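Side-chain contacts in mirolysin (Tannerella forsythia, PDB 6R7V), which probably cleaves peptide bonds as a zinc-dependent metallopeptidase of the pappalysin family, seen here as a zymogen held latent by a cysteine switch: residues Y166-F169 with P170-Q174; H207-G210 with H211-D214. The protein carries 1 engineered substitution. One frame throughout, in Å; residues are numbered along the deposited sequence.

How the contacts relate
Contact 1 is the turn that follows strand 165-167, and contact 2 is the zinc-binding end of helix 203-212. Their centres lie 9 Å apart and the two meet directly. Pro170 CG rests 3.3 Å from Trp212 O, Phe169 CD2 is 3.4 Å from His211 O, and Ala167 CB is 3.3 Å from Ala208 O, so the chain from Ala167 to Pro170 lies against the helix. The Phe169 ring meets the His211 ring with planes at about 70°, and the Phe169 side chain is about 7 Å from the zinc ion. Contact 1 therefore packs against a metal ligand, whereas contact 2 supplies two of the four.

Contact 1. Residues Y166-F169 with P170-Q174; sequences YAQF and PFEFQ
Phe169 and Glu172 grip each other twice, across a type I beta turn that opens the 3-10 segment 170-172 after strand 165-167. Two hydrogen bonds define it. In the backbone one, Glu172 N reaches Phe169 O at 3.0 Å; a second 3-10 bond follows from Phe173 N to Pro170 O. The other is made by the side chain: Phe169 N gives a nearly straight bond to Glu172 OE1, 2.9 Å long with an angle of 160° at the hydrogen. The carboxylate oxygen is used on its anti side, somewhat out of its plane. With CG anti to the carbonyl carbon and beside its own backbone N (chi1 -38°), the Glu172 chain heads back toward Phe169, and its extension beyond CG brings OE1 to the amide.

Apolar packing fills the rest. The benzyl CB of Phe169 lies 3.6 Å from Pro170 CD and is approached obliquely by the Phe171 ring, whose CD1 is 3.6 Å away. Phe171 holds CG between its own backbone N and carbonyl carbon, a crowded position that swings the ring back over the turn, where Glu172 CG covers one face near the rim. Helix 20-32 also touches Phe171, through Lys22, Arg25 and Ile26.

Gln168 meets Glu172 mainly through CG; its amide is held elsewhere, OE1 by Thr179 OG1 and NE2 by Lys176 O. The two chains cross at a slant, amide and carboxylate planes 43° apart, and Gln168 CG sits 3.4 Å from Glu172 OE1, the same oxygen that receives Phe169 N.

Contact 2. Residues H207-G210 with H211-D214; sequences HAVG and HWLD. Engineered in segment 207-210: Ala208 (natural residue Glu). With ZN (zinc ion), chain D.
His207 and His211, one helical turn apart, both bind the zinc ion through NE2, each at 2.0 Å. This is the HEXXH part of the metzincin zinc-binding consensus, with Ala208 an engineered replacement of the natural Glu; His217 and Cys6 complete the site, the cysteine being consistent with the switch that keeps the zymogen latent.

The metal side is the tight one. His207 NE2 and His211 NE2 stand 3.1 Å apart, brought together by the shared ion, and the ring planes meet obliquely at 86°. Different first torsions achieve this: CG of His207 lies anti to its own nitrogen (chi1 174°), while that of His211 lies anti to its carbonyl carbon (chi1 -65°), which makes the rings converge from successive turns. Each outer nitrogen is held by a carbonyl, His207 ND1 by Tyr266 O and His211 ND1 by Leu215 O, so second-shell backbone fixes both ring rotations. Regular helix bonds run beneath, for example Trp212 N to Ala208 O at 3.0 Å.

The other flank is looser, though also buried. Val209 and Leu213 lie side by side, CG1 to CD1 4.1 Å, and Val209 CG1 approaches Trp212 CE3 obliquely at 4.2 Å. The helix ends in a Schellman motif, with Leu215 N bonded to Gly210 O, Asp214 N to His211 O, and Asp214, of positive phi, as the C' residue.

Around this core, Ala208 and Trp212 pack on strand 182-185, Val209 and Leu213 touch strand 101-105, and Asp214 OD2 makes a salt bridge to Arg285 of helix 280-288 and accepts a hydrogen bond from Trp29 NE1 of helix 20-32.

Contact 1. Residues Y166-F169 with P170-Q174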
loop_
_atom_site.group_PDB
_atom_site.type_symbol
_atom_site.label_atom_id
_atom_site.label_comp_id
_atom_site.label_asym_id
_atom_site.label_seq_id
_atom_site.Cartn_x
_atom_site.Cartn_y
_atom_site.Cartn_z
ATOM N N TYR A 166 -3.902 -6.905 1.078
ATOM C CA TYR A 166 -3.546 -6.534 2.439
ATOM C C TYR A 166 -2.059 -6.213 2.520
ATOM O O TYR A 166 -1.263 -6.671 1.697
ATOM C CB TYR A 166 -3.950 -7.600 3.465
ATOM C CG TYR A 166 -3.179 -8.898 3.422
ATOM C CD1 TYR A 166 -2.105 -9.122 4.281
ATOM C CD2 TYR A 166 -3.593 -9.949 2.605
ATOM C CE1 TYR A 166 -1.425 -10.338 4.285
ATOM C CE2 TYR A 166 -2.935 -11.175 2.619
ATOM C CZ TYR A 166 -1.869 -11.372 3.481
ATOM O OH TYR A 166 -1.201 -12.573 3.487
ATOM N N ALA A 167 -1.687 -5.416 3.512
ATOM C CA ALA A 167 -0.310 -5.007 3.711
ATOM C C ALA A 167 0.096 -5.236 5.131
ATOM O O ALA A 167 -0.758 -5.230 6.025
ATOM C CB ALA A 167 -0.179 -3.519 3.393
ATOM N N GLN A 168 1.397 -5.285 5.369
ATOM C CA GLN A 168 1.911 -5.321 6.719
ATOM C C GLN A 168 2.420 -3.907 7.046
ATOM O O GLN A 168 3.154 -3.321 6.257
ATOM C CB GLN A 168 3.016 -6.391 6.887
ATOM C CG GLN A 168 3.392 -6.533 8.358
ATOM C CD GLN A 168 4.341 -7.672 8.589
ATOM O OE1 GLN A 168 3.947 -8.824 8.559
ATOM N NE2 GLN A 168 5.598 -7.359 8.825
ATOM N N PHE A 169 2.049 -3.360 8.214
ATOM C CA PHE A 169 2.448 -2.008 8.581
ATOM C C PHE A 169 3.882 -1.935 9.108
ATOM O O PHE A 169 4.354 -2.909 9.713
ATOM C CB PHE A 169 1.508 -1.487 9.680
ATOM C CG PHE A 169 0.121 -1.140 9.209
ATOM C CD1 PHE A 169 -0.939 -2.013 9.421
ATOM C CD2 PHE A 169 -0.128 0.059 8.562
ATOM C CE1 PHE A 169 -2.216 -1.721 8.927
ATOM C CE2 PHE A 169 -1.418 0.376 8.114
ATOM C CZ PHE A 169 -2.456 -0.507 8.317
ATOM N N PRO A 170 4.541 -0.752 9.008
ATOM C CA PRO A 170 5.924 -0.635 9.492
ATOM C C PRO A 170 6.116 -0.919 10.976
ATOM O O PRO A 170 7.207 -1.377 11.344
ATOM C CB PRO A 170 6.270 0.831 9.218
ATOM C CG PRO A 170 5.395 1.221 8.063
ATOM C CD PRO A 170 4.129 0.443 8.234
ATOM N N PHE A 171 5.090 -0.695 11.833
ATOM C CA PHE A 171 5.286 -0.965 13.261
ATOM C C PHE A 171 5.496 -2.462 13.532
ATOM O O PHE A 171 5.929 -2.833 14.631
ATOM C CB PHE A 171 4.126 -0.417 14.143
ATOM C CG PHE A 171 2.901 -1.321 14.219
ATOM C CD1 PHE A 171 1.914 -1.265 13.243
ATOM C CD2 PHE A 171 2.759 -2.240 15.246
ATOM C CE1 PHE A 171 0.794 -2.101 13.306
ATOM C CE2 PHE A 171 1.661 -3.115 15.280
ATOM C CZ PHE A 171 0.695 -3.042 14.301
ATOM N N GLU A 172 5.143 -3.309 12.568
ATOM C CA GLU A 172 5.273 -4.764 12.675
ATOM C C GLU A 172 6.613 -5.255 12.111
ATOM O O GLU A 172 6.887 -6.458 12.219
ATOM C CB GLU A 172 4.132 -5.483 11.894
ATOM C CG GLU A 172 2.743 -4.829 11.967
ATOM C CD GLU A 172 1.581 -5.583 11.333
ATOM O OE1 GLU A 172 0.980 -5.108 10.333
ATOM O OE2 GLU A 172 1.257 -6.663 11.873
ATOM N N PHE A 173 7.429 -4.367 11.480
ATOM C CA PHE A 173 8.653 -4.824 10.815
ATOM C C PHE A 173 9.630 -5.507 11.768
ATOM O O PHE A 173 10.125 -6.595 11.442
ATOM C CB PHE A 173 9.355 -3.683 10.071
ATOM C CG PHE A 173 10.490 -4.198 9.221
ATOM C CD1 PHE A 173 10.256 -4.671 7.940
ATOM C CD2 PHE A 173 11.777 -4.324 9.747
ATOM C CE1 PHE A 173 11.298 -5.159 7.155
ATOM C CE2 PHE A 173 12.824 -4.815 8.958
ATOM C CZ PHE A 173 12.571 -5.248 7.673
ATOM N N GLN A 174 9.914 -4.887 12.912
ATOM C CA GLN A 174 10.893 -5.442 13.843
ATOM C C GLN A 174 10.513 -6.859 14.256
ATOM O O GLN A 174 11.379 -7.739 14.194
ATOM C CB GLN A 174 11.038 -4.516 15.057
ATOM C CG GLN A 174 11.940 -5.066 16.184
ATOM C CD GLN A 174 12.090 -4.088 17.323
ATOM O OE1 GLN A 174 11.109 -3.598 17.903
ATOM N NE2 GLN A 174 13.328 -3.799 17.685
#

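Contact 2. Residues H207-G210 with H211-D214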
loop_
_atom_site.group_PDB
_atom_site.type_symbol
_atom_site.label_atom_id
_atom_site.label_comp_id
_atom_site.label_asym_id
_atom_site.label_seq_id
_atom_site.Cartn_x
_atom_site.Cartn_y
_atom_site.Cartn_z
ATOM N N HIS A 207 -3.079 1.606 -2.896
ATOM C CA HIS A 207 -3.651 1.667 -1.554
ATOM C C HIS A 207 -2.824 0.793 -0.572
ATOM O O HIS A 207 -2.494 1.252 0.533
ATOM C CB HIS A 207 -5.098 1.177 -1.676
ATOM C CG HIS A 207 -5.845 1.031 -0.394
ATOM N ND1 HIS A 207 -6.830 1.931 -0.030
ATOM C CD2 HIS A 207 -5.774 0.050 0.538
ATOM C CE1 HIS A 207 -7.319 1.475 1.110
ATOM N NE2 HIS A 207 -6.690 0.355 1.498
ATOM N N ALA A 208 -2.507 -0.457 -0.968
ATOM C CA ALA A 208 -1.760 -1.373 -0.087
ATOM C C ALA A 208 -0.374 -0.847 0.177
ATOM O O ALA A 208 0.114 -0.949 1.309
ATOM C CB ALA A 208 -1.666 -2.751 -0.717
ATOM N N VAL A 209 0.301 -0.329 -0.861
ATOM C CA VAL A 209 1.657 0.221 -0.676
ATOM C C VAL A 209 1.567 1.447 0.271
ATOM O O VAL A 209 2.470 1.636 1.097
ATOM C CB VAL A 209 2.347 0.527 -2.042
ATOM C CG1 VAL A 209 3.658 1.291 -1.870
ATOM C CG2 VAL A 209 2.583 -0.763 -2.820
ATOM N N GLY A 210 0.467 2.218 0.201
ATOM C CA GLY A 210 0.262 3.300 1.157
ATOM C C GLY A 210 0.303 2.757 2.578
ATOM O O GLY A 210 0.973 3.330 3.425
ATOM N N HIS A 211 -0.399 1.621 2.875
ATOM C CA HIS A 211 -0.289 1.018 4.235
ATOM C C HIS A 211 1.137 0.552 4.568
ATOM O O HIS A 211 1.590 0.732 5.700
ATOM C CB HIS A 211 -1.202 -0.192 4.370
ATOM C CG HIS A 211 -2.684 0.074 4.298
ATOM N ND1 HIS A 211 -3.317 0.965 5.152
ATOM C CD2 HIS A 211 -3.624 -0.558 3.565
ATOM C CE1 HIS A 211 -4.620 0.849 4.904
ATOM N NE2 HIS A 211 -4.850 -0.064 3.983
ATOM N N TRP A 212 1.827 -0.059 3.597
ATOM C CA TRP A 212 3.215 -0.489 3.835
ATOM C C TRP A 212 4.126 0.725 4.157
ATOM O O TRP A 212 5.169 0.565 4.822
ATOM C CB TRP A 212 3.658 -1.241 2.575
ATOM C CG TRP A 212 5.048 -1.782 2.616
ATOM C CD1 TRP A 212 5.484 -2.897 3.280
ATOM C CD2 TRP A 212 6.166 -1.259 1.914
ATOM N NE1 TRP A 212 6.827 -3.071 3.059
ATOM C CE2 TRP A 212 7.286 -2.052 2.258
ATOM C CE3 TRP A 212 6.343 -0.164 1.063
ATOM C CZ2 TRP A 212 8.563 -1.811 1.724
ATOM C CZ3 TRP A 212 7.602 0.081 0.547
ATOM C CH2 TRP A 212 8.705 -0.714 0.907
ATOM N N LEU A 213 3.705 1.943 3.707
ATOM C CA LEU A 213 4.362 3.202 3.971
ATOM C C LEU A 213 3.646 4.006 5.082
ATOM O O LEU A 213 3.765 5.237 5.177
ATOM C CB LEU A 213 4.530 4.016 2.687
ATOM C CG LEU A 213 5.475 3.380 1.656
ATOM C CD1 LEU A 213 5.473 4.166 0.375
ATOM C CD2 LEU A 213 6.922 3.217 2.230
ATOM N N ASP A 214 2.971 3.284 5.971
ATOM C CA ASP A 214 2.449 3.777 7.254
ATOM C C ASP A 214 1.110 4.508 7.182
ATOM O O ASP A 214 0.655 5.041 8.217
ATOM C CB ASP A 214 3.492 4.687 7.975
ATOM C CG ASP A 214 3.591 4.441 9.452
ATOM O OD1 ASP A 214 3.193 3.365 9.884
ATOM O OD2 ASP A 214 4.053 5.355 10.179
HETATM ZN ZN ZN D . -6.658 -0.658 3.247
#